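Local coordinates for protein glycosyl hydrolase, family 38 (PDB 5KBP) that probably hydrolyses alpha-mannosidic linkages in carbohydrates, as a metal-dependent alpha-mannosidase of glycoside hydrolase family 38, at residues T561-G566 / D671-V676; V748-C753 / Y774-G779; I583-V588 / I606-M611; R642-T647 / I665-K670. All coordinates share one frame; numbering follows the deposited sequence.

Contact 1: residues T561-G566 / D671-V676; sequences TFEDTG and DHRLRV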
# COMPACT_ATOMS: atom_id res chain seq x y z
N THR A 561 0.24 22.54 29.26
CA THR A 561 1.60 22.27 29.68
C THR A 561 2.05 20.94 29.09
O THR A 561 1.33 19.94 29.18
CB THR A 561 1.71 22.23 31.21
OG1 THR A 561 1.43 23.53 31.74
CG2 THR A 561 3.11 21.81 31.64
N PHE A 562 3.23 20.93 28.48
CA PHE A 562 3.76 19.76 27.81
C PHE A 562 4.72 19.01 28.71
O PHE A 562 5.50 19.62 29.46
CB PHE A 562 4.45 20.14 26.50
CG PHE A 562 3.52 20.76 25.49
CD1 PHE A 562 2.68 19.97 24.73
CD2 PHE A 562 3.47 22.14 25.32
CE1 PHE A 562 1.82 20.54 23.81
CE2 PHE A 562 2.61 22.71 24.41
CZ PHE A 562 1.78 21.91 23.65
N GLU A 563 4.67 17.68 28.64
CA GLU A 563 5.47 16.81 29.50
C GLU A 563 6.01 15.65 28.68
O GLU A 563 5.24 14.95 28.02
CB GLU A 563 4.63 16.28 30.67
CG GLU A 563 5.36 15.31 31.58
CD GLU A 563 4.41 14.43 32.37
OE1 GLU A 563 3.90 13.44 31.81
OE2 GLU A 563 4.16 14.75 33.56
N ASP A 564 7.32 15.45 28.73
CA ASP A 564 7.97 14.36 28.02
C ASP A 564 8.71 13.49 29.02
O ASP A 564 9.46 13.99 29.86
CB ASP A 564 8.94 14.89 26.96
CG ASP A 564 9.59 13.77 26.16
OD1 ASP A 564 8.99 13.32 25.17
OD2 ASP A 564 10.71 13.35 26.54
N THR A 565 8.49 12.18 28.92
CA THR A 565 9.19 11.20 29.73
C THR A 565 9.71 10.09 28.83
O THR A 565 9.30 9.96 27.68
CB THR A 565 8.28 10.58 30.81
OG1 THR A 565 7.30 9.75 30.20
CG2 THR A 565 7.58 11.67 31.61
N GLY A 566 10.64 9.30 29.37
CA GLY A 566 11.13 8.15 28.64
C GLY A 566 10.11 7.03 28.59
O GLY A 566 9.16 6.97 29.37
N ASP A 671 12.17 6.56 21.95
CA ASP A 671 11.96 5.95 23.27
C ASP A 671 11.41 6.96 24.28
O ASP A 671 11.94 7.12 25.38
CB ASP A 671 13.25 5.31 23.78
CG ASP A 671 13.78 4.24 22.85
OD1 ASP A 671 12.98 3.41 22.37
OD2 ASP A 671 15.01 4.22 22.61
N HIS A 672 10.33 7.64 23.90
CA HIS A 672 9.76 8.66 24.77
C HIS A 672 8.27 8.80 24.48
O HIS A 672 7.74 8.26 23.50
CB HIS A 672 10.46 10.01 24.59
CG HIS A 672 10.13 10.69 23.30
ND1 HIS A 672 9.66 11.99 23.24
CD2 HIS A 672 10.19 10.25 22.02
CE1 HIS A 672 9.45 12.32 21.98
NE2 HIS A 672 9.76 11.29 21.22
N ARG A 673 7.59 9.54 25.36
CA ARG A 673 6.17 9.83 25.23
C ARG A 673 5.94 11.29 25.57
O ARG A 673 6.38 11.76 26.63
CB ARG A 673 5.33 8.93 26.14
CG ARG A 673 3.84 9.21 26.08
CD ARG A 673 3.11 8.63 27.28
NE ARG A 673 3.60 9.20 28.53
CZ ARG A 673 3.16 8.85 29.73
NH1 ARG A 673 3.67 9.42 30.82
NH2 ARG A 673 2.22 7.92 29.86
N LEU A 674 5.25 12.01 24.69
CA LEU A 674 4.95 13.42 24.88
C LEU A 674 3.45 13.59 25.11
O LEU A 674 2.64 13.08 24.33
CB LEU A 674 5.39 14.25 23.67
CG LEU A 674 5.08 15.75 23.75
CD1 LEU A 674 5.94 16.43 24.80
CD2 LEU A 674 5.26 16.40 22.39
N ARG A 675 3.09 14.31 26.17
CA ARG A 675 1.70 14.56 26.51
C ARG A 675 1.49 16.05 26.74
O ARG A 675 2.44 16.82 26.91
CB ARG A 675 1.28 13.78 27.77
CG ARG A 675 1.90 12.40 27.90
CD ARG A 675 2.09 12.04 29.36
NE ARG A 675 0.88 11.52 29.98
CZ ARG A 675 0.71 11.40 31.30
NH1 ARG A 675 1.68 11.77 32.13
NH2 ARG A 675 -0.42 10.91 31.78
N VAL A 676 0.22 16.45 26.74
CA VAL A 676 -0.19 17.81 27.08
C VAL A 676 -1.10 17.74 28.30
O VAL A 676 -1.94 16.84 28.41
CB VAL A 676 -0.90 18.50 25.89
CG1 VAL A 676 -2.09 17.68 25.41
CG2 VAL A 676 -1.32 19.91 26.26
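Glu563 OE1 takes an N-H from Arg675 NH1 at 2.8 Å, a salt bridge across this antiparallel strand pair. The carboxylate oxygen uses its syn lone pair and lies near the guanidinium plane, so the arginine presents an edge to it, and Arg675 reaches on through NH2 to Glu739. Arg673 runs alongside, with Arg675 CD over one face of its guanidinium. Arg673 NH1 lies 4.1 Å from Glu563 OE1, which is well out of that guanidinium plane, so the two interact through charge alone. Phe574 adds a cation-pi contact to Arg673.

Beneath these groups the backbone is paired in regular fashion. Glu563 with Arg675 and Thr565 with Arg673 form hydrogen-bonded pairs, for instance Arg673 N to Thr565 O at 2.9 Å.

On the reverse face Phe562 and Val676 point the same way, with ring atom CE1 of Phe562 meeting Val676 CB at 4.0 Å. Asp564 has CG opposite its backbone N (chi1 -178°), which brings OD1 to His672 ND1 at the edge of the imidazole; the modelled separation is doubtfully short. Asp564 OD2 forms a salt bridge with Arg637. Phe562 and Leu674 continue towards Ile646 and Phe644 of a second sheet. One face bears the Glu563-arginine cluster; the other combines Phe562, Leu674 and Val676 with a buried Asp564 held by His672 and Arg637, in one wall of a beta sandwich, consistent with the galactose mutarotase-like clan.

Contact 2: residues V748-C753 / Y774-G779; sequences VTLIRC and YTFKYG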
# COMPACT_ATOMS: atom_id res chain seq x y z
N VAL A 748 -3.47 14.34 28.05
CA VAL A 748 -3.72 13.71 26.76
C VAL A 748 -2.38 13.37 26.12
O VAL A 748 -1.52 14.25 25.96
CB VAL A 748 -4.55 14.63 25.84
CG1 VAL A 748 -4.68 14.01 24.46
CG2 VAL A 748 -5.92 14.89 26.45
N THR A 749 -2.20 12.10 25.76
CA THR A 749 -0.96 11.65 25.14
C THR A 749 -0.95 12.06 23.67
O THR A 749 -1.87 11.71 22.92
CB THR A 749 -0.81 10.14 25.27
OG1 THR A 749 -0.79 9.78 26.66
CG2 THR A 749 0.48 9.68 24.61
N LEU A 750 0.09 12.79 23.27
CA LEU A 750 0.21 13.23 21.88
C LEU A 750 0.90 12.19 21.01
O LEU A 750 0.42 11.87 19.92
CB LEU A 750 0.96 14.56 21.82
CG LEU A 750 0.34 15.73 22.60
CD1 LEU A 750 1.19 16.98 22.44
CD2 LEU A 750 -1.08 15.98 22.14
N ILE A 751 2.03 11.65 21.48
CA ILE A 751 2.82 10.72 20.69
C ILE A 751 3.64 9.87 21.64
O ILE A 751 4.13 10.35 22.67
CB ILE A 751 3.71 11.49 19.67
CG1 ILE A 751 4.40 10.53 18.70
CG2 ILE A 751 4.74 12.36 20.39
CD1 ILE A 751 5.17 11.23 17.60
N ARG A 752 3.76 8.58 21.31
CA ARG A 752 4.53 7.64 22.12
C ARG A 752 5.40 6.81 21.19
O ARG A 752 4.89 6.21 20.23
CB ARG A 752 3.62 6.74 22.96
CG ARG A 752 4.36 5.90 23.98
CD ARG A 752 3.40 5.15 24.90
NE ARG A 752 2.72 4.06 24.20
CZ ARG A 752 3.18 2.82 24.13
NH1 ARG A 752 2.50 1.89 23.48
NH2 ARG A 752 4.34 2.51 24.71
N CYS A 753 6.70 6.78 21.46
CA CYS A 753 7.69 6.21 20.55
C CYS A 753 8.41 5.06 21.22
O CYS A 753 9.01 5.23 22.29
CB CYS A 753 8.68 7.29 20.11
SG CYS A 753 7.90 8.86 19.65
N TYR A 774 4.69 15.98 12.65
CA TYR A 774 3.39 15.60 13.20
C TYR A 774 2.62 16.85 13.60
O TYR A 774 3.20 17.84 14.04
CB TYR A 774 3.54 14.67 14.41
CG TYR A 774 3.90 13.25 14.04
CD1 TYR A 774 5.22 12.87 13.90
CD2 TYR A 774 2.91 12.29 13.84
CE1 TYR A 774 5.56 11.57 13.56
CE2 TYR A 774 3.24 10.99 13.50
CZ TYR A 774 4.56 10.64 13.36
OH TYR A 774 4.89 9.34 13.02
N THR A 775 1.30 16.78 13.44
CA THR A 775 0.40 17.86 13.82
C THR A 775 -0.74 17.26 14.63
O THR A 775 -1.48 16.41 14.13
CB THR A 775 -0.14 18.60 12.59
OG1 THR A 775 0.94 19.17 11.86
CG2 THR A 775 -1.11 19.70 13.02
N PHE A 776 -0.89 17.72 15.87
CA PHE A 776 -1.92 17.22 16.78
C PHE A 776 -2.99 18.29 16.94
O PHE A 776 -2.69 19.42 17.35
CB PHE A 776 -1.32 16.85 18.13
CG PHE A 776 -0.07 16.02 18.02
CD1 PHE A 776 -0.14 14.67 17.73
CD2 PHE A 776 1.18 16.59 18.21
CE1 PHE A 776 1.01 13.90 17.62
CE2 PHE A 776 2.33 15.83 18.11
CZ PHE A 776 2.24 14.49 17.82
N LYS A 777 -4.24 17.94 16.63
CA LYS A 777 -5.37 18.85 16.74
C LYS A 777 -6.21 18.46 17.95
O LYS A 777 -6.67 17.32 18.06
CB LYS A 777 -6.22 18.81 15.46
CG LYS A 777 -5.50 19.33 14.23
CD LYS A 777 -6.42 19.33 13.02
CE LYS A 777 -5.71 19.85 11.78
NZ LYS A 777 -6.59 19.86 10.59
N TYR A 778 -6.41 19.42 18.85
CA TYR A 778 -7.18 19.20 20.07
C TYR A 778 -7.71 20.56 20.53
O TYR A 778 -7.37 21.60 19.96
CB TYR A 778 -6.34 18.50 21.14
CG TYR A 778 -5.03 19.19 21.48
CD1 TYR A 778 -3.94 19.12 20.63
CD2 TYR A 778 -4.89 19.89 22.67
CE1 TYR A 778 -2.75 19.74 20.94
CE2 TYR A 778 -3.69 20.51 22.99
CZ TYR A 778 -2.62 20.43 22.12
OH TYR A 778 -1.43 21.04 22.43
N GLY A 779 -8.55 20.54 21.56
CA GLY A 779 -9.16 21.77 22.01
C GLY A 779 -9.72 21.67 23.41
O GLY A 779 -9.77 20.60 24.02
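The Phe776 ring receives Leu750 CB over the centre of one face, and Tyr774 receives Ile751 CD1 in the same manner: two CH-pi contacts that close the gap between the facing sheets of a beta sandwich. Leu750 CB stands 4.0 Å from the Phe776 centroid and only 2° off the ring normal. Ile751 CD1 likewise lies near the normal of the Tyr774 ring. The backbone of the same leucine comes closest of all, with Leu750 O 3.1 Å from Phe776 CE1, while Leu750 CD2 comes to Tyr778 CE1 at 4.3 Å.

No hydrogen bond joins these strands, whose segment axes come no closer than 8.5 Å. Opposite Leu674 of the neighbouring strand, Leu750 and Ile751 form a classic beta bulge, so both consecutive side chains start out toward 774-779. Leu750 has the helix-like backbone angles of such a bulge (psi -47°). Ile751 extends its CG1 branch opposite the backbone N (chi1 -172°), carrying CD1 out to Tyr774. Val304 of helix 304-332 touches both Ile751 and Phe776, and Tyr778 OH is hydrogen-bonded to Thr663. Ile751 also meets the phenylalanine from its CB, which sits 3.8 Å from Phe776 CZ.

Contact 3: residues I583-V588 / I606-M611; sequences ITTENV and IKQTVM
Apolar packing comes first here: Ile583 and Val610 meet methyl to methyl, CG2 to CG2 at 3.6 Å, their side chains slanting across one another. Val610 holds CG1 between its backbone N and carbonyl carbon (chi1 81°), which leaves CG2 as the branch turned to the isoleucine. Further along, Val588 lays CG1 beside the opposite strand, 4.5 Å from the CB of Gln608.

A second kind of contact sets methyl groups against backbone oxygens. Ile583 CD1, at the end of an extended side chain, comes within 3.5 Å of Met611 O, and Val588 CG1 lies 4.0 Å from Thr609 O.

Polar groups approach each other without bonding across the gap. Thr585 and Gln608 cross at about a right angle, and the hydroxyl OG1 of Thr585 remains 4.1 Å from Gln608 NE2. Each has a partner of its own: Thr585 OG1 is hydrogen-bonded to Phe562 N, while Gln608 NE2 makes a weak bond to Asn542 O.

Within 583-588, the turn is fixed by Thr584, whose OG1 accepts from Glu586 N at 3.3 Å in an ST turn. The same hydroxyl is also hydrogen-bonded to Phe562 O, so one oxygen ties the turn to strand 555-566. Short strand 583-584 pairs with 555-566, whereas 601-613 pairs with 641-653 in the other sheet. With no backbone bond between the two segments, this is side-chain packing between the two layers of a beta sandwich, partly buried where strand 583-584 gives way to a turn.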
# COMPACT_ATOMS: atom_id res chain seq x y z
N ILE A 583 10.35 15.71 31.96
CA ILE A 583 10.78 17.03 31.51
C ILE A 583 9.55 17.80 31.08
O ILE A 583 8.78 17.33 30.24
CB ILE A 583 11.80 16.94 30.36
CG1 ILE A 583 13.10 16.28 30.83
CG2 ILE A 583 12.09 18.32 29.80
CD1 ILE A 583 14.12 16.07 29.73
N THR A 584 9.36 18.99 31.65
CA THR A 584 8.15 19.77 31.41
C THR A 584 8.51 21.15 30.87
O THR A 584 9.65 21.62 30.99
CB THR A 584 7.33 19.93 32.70
OG1 THR A 584 6.10 20.60 32.40
CG2 THR A 584 8.10 20.73 33.74
N THR A 585 7.52 21.80 30.27
CA THR A 585 7.65 23.17 29.79
C THR A 585 7.23 24.19 30.83
O THR A 585 7.14 25.38 30.51
CB THR A 585 6.83 23.37 28.51
OG1 THR A 585 5.45 23.10 28.78
CG2 THR A 585 7.31 22.44 27.41
N GLU A 586 6.98 23.76 32.07
CA GLU A 586 6.53 24.68 33.12
C GLU A 586 7.59 25.74 33.43
O GLU A 586 7.26 26.86 33.81
CB GLU A 586 6.17 23.91 34.39
CG GLU A 586 5.59 24.78 35.49
CD GLU A 586 5.59 24.08 36.84
OE1 GLU A 586 6.27 23.04 36.98
OE2 GLU A 586 4.92 24.58 37.77
N ASN A 587 8.87 25.39 33.27
CA ASN A 587 9.95 26.33 33.53
C ASN A 587 10.72 26.63 32.26
O ASN A 587 11.93 26.38 32.18
CB ASN A 587 10.88 25.77 34.61
N VAL A 588 10.03 27.18 31.25
CA VAL A 588 10.62 27.47 29.95
C VAL A 588 10.15 28.85 29.51
O VAL A 588 9.01 29.24 29.76
CB VAL A 588 10.24 26.39 28.91
CG1 VAL A 588 10.75 26.76 27.52
CG2 VAL A 588 10.78 25.03 29.32
N ILE A 606 2.65 29.82 19.92
CA ILE A 606 3.46 29.57 21.11
C ILE A 606 4.60 28.64 20.71
O ILE A 606 4.35 27.50 20.30
CB ILE A 606 2.64 28.98 22.26
CG1 ILE A 606 1.46 29.90 22.60
CG2 ILE A 606 3.52 28.76 23.48
CD1 ILE A 606 0.54 29.34 23.66
N LYS A 607 5.83 29.12 20.84
CA LYS A 607 7.02 28.34 20.52
C LYS A 607 7.79 28.03 21.79
O LYS A 607 8.14 28.94 22.55
CB LYS A 607 7.92 29.09 19.53
CG LYS A 607 7.54 28.90 18.07
CD LYS A 607 8.58 29.53 17.16
CE LYS A 607 8.30 29.23 15.70
NZ LYS A 607 9.36 29.79 14.82
N GLN A 608 8.06 26.74 22.02
CA GLN A 608 8.84 26.28 23.16
C GLN A 608 9.87 25.28 22.67
O GLN A 608 9.53 24.33 21.95
CB GLN A 608 7.94 25.64 24.22
CG GLN A 608 6.96 26.60 24.88
CD GLN A 608 5.65 25.94 25.22
OE1 GLN A 608 5.18 25.05 24.50
NE2 GLN A 608 5.04 26.36 26.32
N THR A 609 11.13 25.49 23.05
CA THR A 609 12.22 24.57 22.76
C THR A 609 12.69 23.94 24.06
O THR A 609 13.01 24.65 25.02
CB THR A 609 13.37 25.29 22.05
OG1 THR A 609 12.97 25.68 20.73
CG2 THR A 609 14.59 24.37 21.96
N VAL A 610 12.73 22.61 24.08
CA VAL A 610 13.16 21.87 25.26
C VAL A 610 14.19 20.83 24.83
O VAL A 610 14.16 20.33 23.70
CB VAL A 610 11.97 21.21 25.99
CG1 VAL A 610 11.55 19.91 25.32
CG2 VAL A 610 12.31 20.99 27.46
N MET A 611 15.11 20.52 25.73
CA MET A 611 16.20 19.59 25.46
C MET A 611 15.81 18.20 25.95
O MET A 611 15.61 17.99 27.15
CB MET A 611 17.49 20.05 26.14
CG MET A 611 17.97 21.41 25.67
SD MET A 611 18.48 21.43 23.94
CE MET A 611 19.88 20.31 23.99

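Contact 4: residues R642-T647 / I665-K670; sequences RPFEIT and INNQIK
Phe644 and Ile665 meet across a beta hairpin formed by strands 641-653 and 659-667, close to where the second strand leaves its sheet. The short strand segments run antiparallel, their axes approaching to 6.5 Å, and the packing between them is done by side chains. Ile665 CD1 comes up to the edge of the phenylalanine ring, near its plane, at 3.6 Å from Phe644 CZ. The CG2 branch of the same isoleucine adds a second touch, 3.8 Å from Phe644 CZ, and turns toward Glu645 O as well.

With Phe644 CG set opposite the backbone N (chi1 180°), the ring stretches over to the second segment and reaches past the strand to the loop. There Ile669 CG1 lies 3.9 Å from Phe644 CD1. The amide of Asn667 stands nearly perpendicular to the ring, at 86°.

At the outer end, the outstretched Arg642 runs counter to Ile669, with Arg642 CD 4.0 Å from Ile669 CD1. The Arg642 guanidinium covers Gln668: Gln668 CB sits 3.6 Å from the guanidinium plane, offset toward the rim, so the charged group is used here for its flat surface. Gln668 itself returns to its own segment, where its NE2 donates to Asn666 OD1 at 3.2 Å from above the carbonyl plane.

After Asn667 the chain passes to strand 672-679 of the facing sheet. The contact therefore combines the flank of a hairpin with the start of an intersheet connection in a beta sandwich.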
# COMPACT_ATOMS: atom_id res chain seq x y z
N ARG A 642 19.25 16.66 22.83
CA ARG A 642 19.00 17.18 21.50
C ARG A 642 17.83 18.15 21.57
O ARG A 642 16.85 17.89 22.30
CB ARG A 642 18.68 16.04 20.51
CG ARG A 642 18.64 16.46 19.05
CD ARG A 642 17.90 15.42 18.21
NE ARG A 642 17.86 15.78 16.80
CZ ARG A 642 18.54 15.15 15.84
NH1 ARG A 642 19.32 14.12 16.15
NH2 ARG A 642 18.45 15.55 14.58
N PRO A 643 17.90 19.28 20.86
CA PRO A 643 16.79 20.24 20.89
C PRO A 643 15.50 19.63 20.36
O PRO A 643 15.50 18.80 19.45
CB PRO A 643 17.28 21.38 20.00
CG PRO A 643 18.77 21.27 20.04
CD PRO A 643 19.06 19.80 20.12
N PHE A 644 14.38 20.08 20.94
CA PHE A 644 13.06 19.59 20.56
C PHE A 644 12.09 20.76 20.69
O PHE A 644 11.71 21.13 21.80
CB PHE A 644 12.64 18.41 21.43
CG PHE A 644 11.28 17.86 21.10
CD1 PHE A 644 11.12 16.91 20.11
CD2 PHE A 644 10.16 18.28 21.80
CE1 PHE A 644 9.88 16.39 19.81
CE2 PHE A 644 8.91 17.76 21.51
CZ PHE A 644 8.77 16.82 20.51
N GLU A 645 11.70 21.34 19.55
CA GLU A 645 10.86 22.53 19.54
C GLU A 645 9.39 22.15 19.44
O GLU A 645 9.01 21.23 18.70
CB GLU A 645 11.25 23.44 18.38
CG GLU A 645 10.57 24.80 18.39
CD GLU A 645 11.18 25.77 17.40
OE1 GLU A 645 12.21 25.43 16.78
OE2 GLU A 645 10.63 26.88 17.24
N ILE A 646 8.55 22.87 20.19
CA ILE A 646 7.11 22.65 20.22
C ILE A 646 6.43 23.95 19.81
O ILE A 646 6.67 25.00 20.42
CB ILE A 646 6.63 22.20 21.61
CG1 ILE A 646 7.44 20.99 22.08
CG2 ILE A 646 5.15 21.87 21.57
CD1 ILE A 646 7.05 20.51 23.47
N THR A 647 5.59 23.88 18.78
CA THR A 647 4.87 25.04 18.26
C THR A 647 3.38 24.76 18.31
O THR A 647 2.90 23.82 17.66
CB THR A 647 5.31 25.38 16.83
OG1 THR A 647 6.72 25.60 16.80
CG2 THR A 647 4.59 26.63 16.34
N ILE A 665 5.29 19.25 15.79
CA ILE A 665 6.65 18.90 16.19
C ILE A 665 7.34 18.20 15.03
O ILE A 665 6.70 17.65 14.13
CB ILE A 665 6.69 18.00 17.44
CG1 ILE A 665 6.05 16.64 17.15
CG2 ILE A 665 6.01 18.67 18.63
CD1 ILE A 665 6.23 15.62 18.25
N ASN A 666 8.67 18.22 15.06
CA ASN A 666 9.51 17.42 14.17
C ASN A 666 10.21 16.38 15.04
O ASN A 666 11.34 16.56 15.47
CB ASN A 666 10.50 18.29 13.40
CG ASN A 666 11.36 17.49 12.45
OD1 ASN A 666 10.98 16.40 12.02
ND2 ASN A 666 12.53 18.02 12.11
N ASN A 667 9.51 15.27 15.28
CA ASN A 667 9.96 14.27 16.25
C ASN A 667 11.20 13.57 15.72
O ASN A 667 11.11 12.69 14.86
CB ASN A 667 8.84 13.28 16.53
CG ASN A 667 9.20 12.29 17.61
OD1 ASN A 667 9.04 11.08 17.44
ND2 ASN A 667 9.71 12.79 18.73
N GLN A 668 12.36 13.95 16.24
CA GLN A 668 13.61 13.25 16.00
C GLN A 668 14.12 12.57 17.27
O GLN A 668 15.32 12.33 17.43
CB GLN A 668 14.67 14.20 15.43
CG GLN A 668 14.29 14.80 14.09
CD GLN A 668 14.08 13.75 13.01
OE1 GLN A 668 14.75 12.72 12.99
NE2 GLN A 668 13.13 14.00 12.12
N ILE A 669 13.20 12.26 18.18
CA ILE A 669 13.51 11.68 19.48
C ILE A 669 12.91 10.29 19.54
O ILE A 669 11.81 10.05 19.02
CB ILE A 669 12.98 12.56 20.63
CG1 ILE A 669 13.59 13.97 20.54
CG2 ILE A 669 13.28 11.94 21.98
CD1 ILE A 669 15.10 13.99 20.61
N LYS A 670 13.63 9.36 20.17
CA LYS A 670 13.19 7.98 20.28
C LYS A 670 12.97 7.61 21.75
O LYS A 670 13.50 8.25 22.66
CB LYS A 670 14.22 7.02 19.66
CG LYS A 670 14.47 7.27 18.18
CD LYS A 670 15.58 6.38 17.65
CE LYS A 670 15.88 6.67 16.19
NZ LYS A 670 17.02 5.86 15.67

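Contacts 1, 2 and 4 are buried, whereas contact 3 is partly exposed. Contact 1 lies within one sheet and contact 4 largely within the other; contacts 2 and 3 span the two. Chemistry follows place: paired backbones and ion pairs hold contact 1, aromatic faces and aliphatic groups fill contact 2, methyl packing with a turn-forming threonine marks contact 3, and contact 4 packs a phenylalanine against isoleucines, with an arginine over a glutamine at its exposed end. Strand 672-679 joins contacts 1 and 2 through bonds such as Leu674 O to Leu750 N. Contact 3 lies on strand 601-613 and contact 4 on its sheet neighbour 641-653; Tyr774 N bonds Ile665 O between contacts 2 and 4.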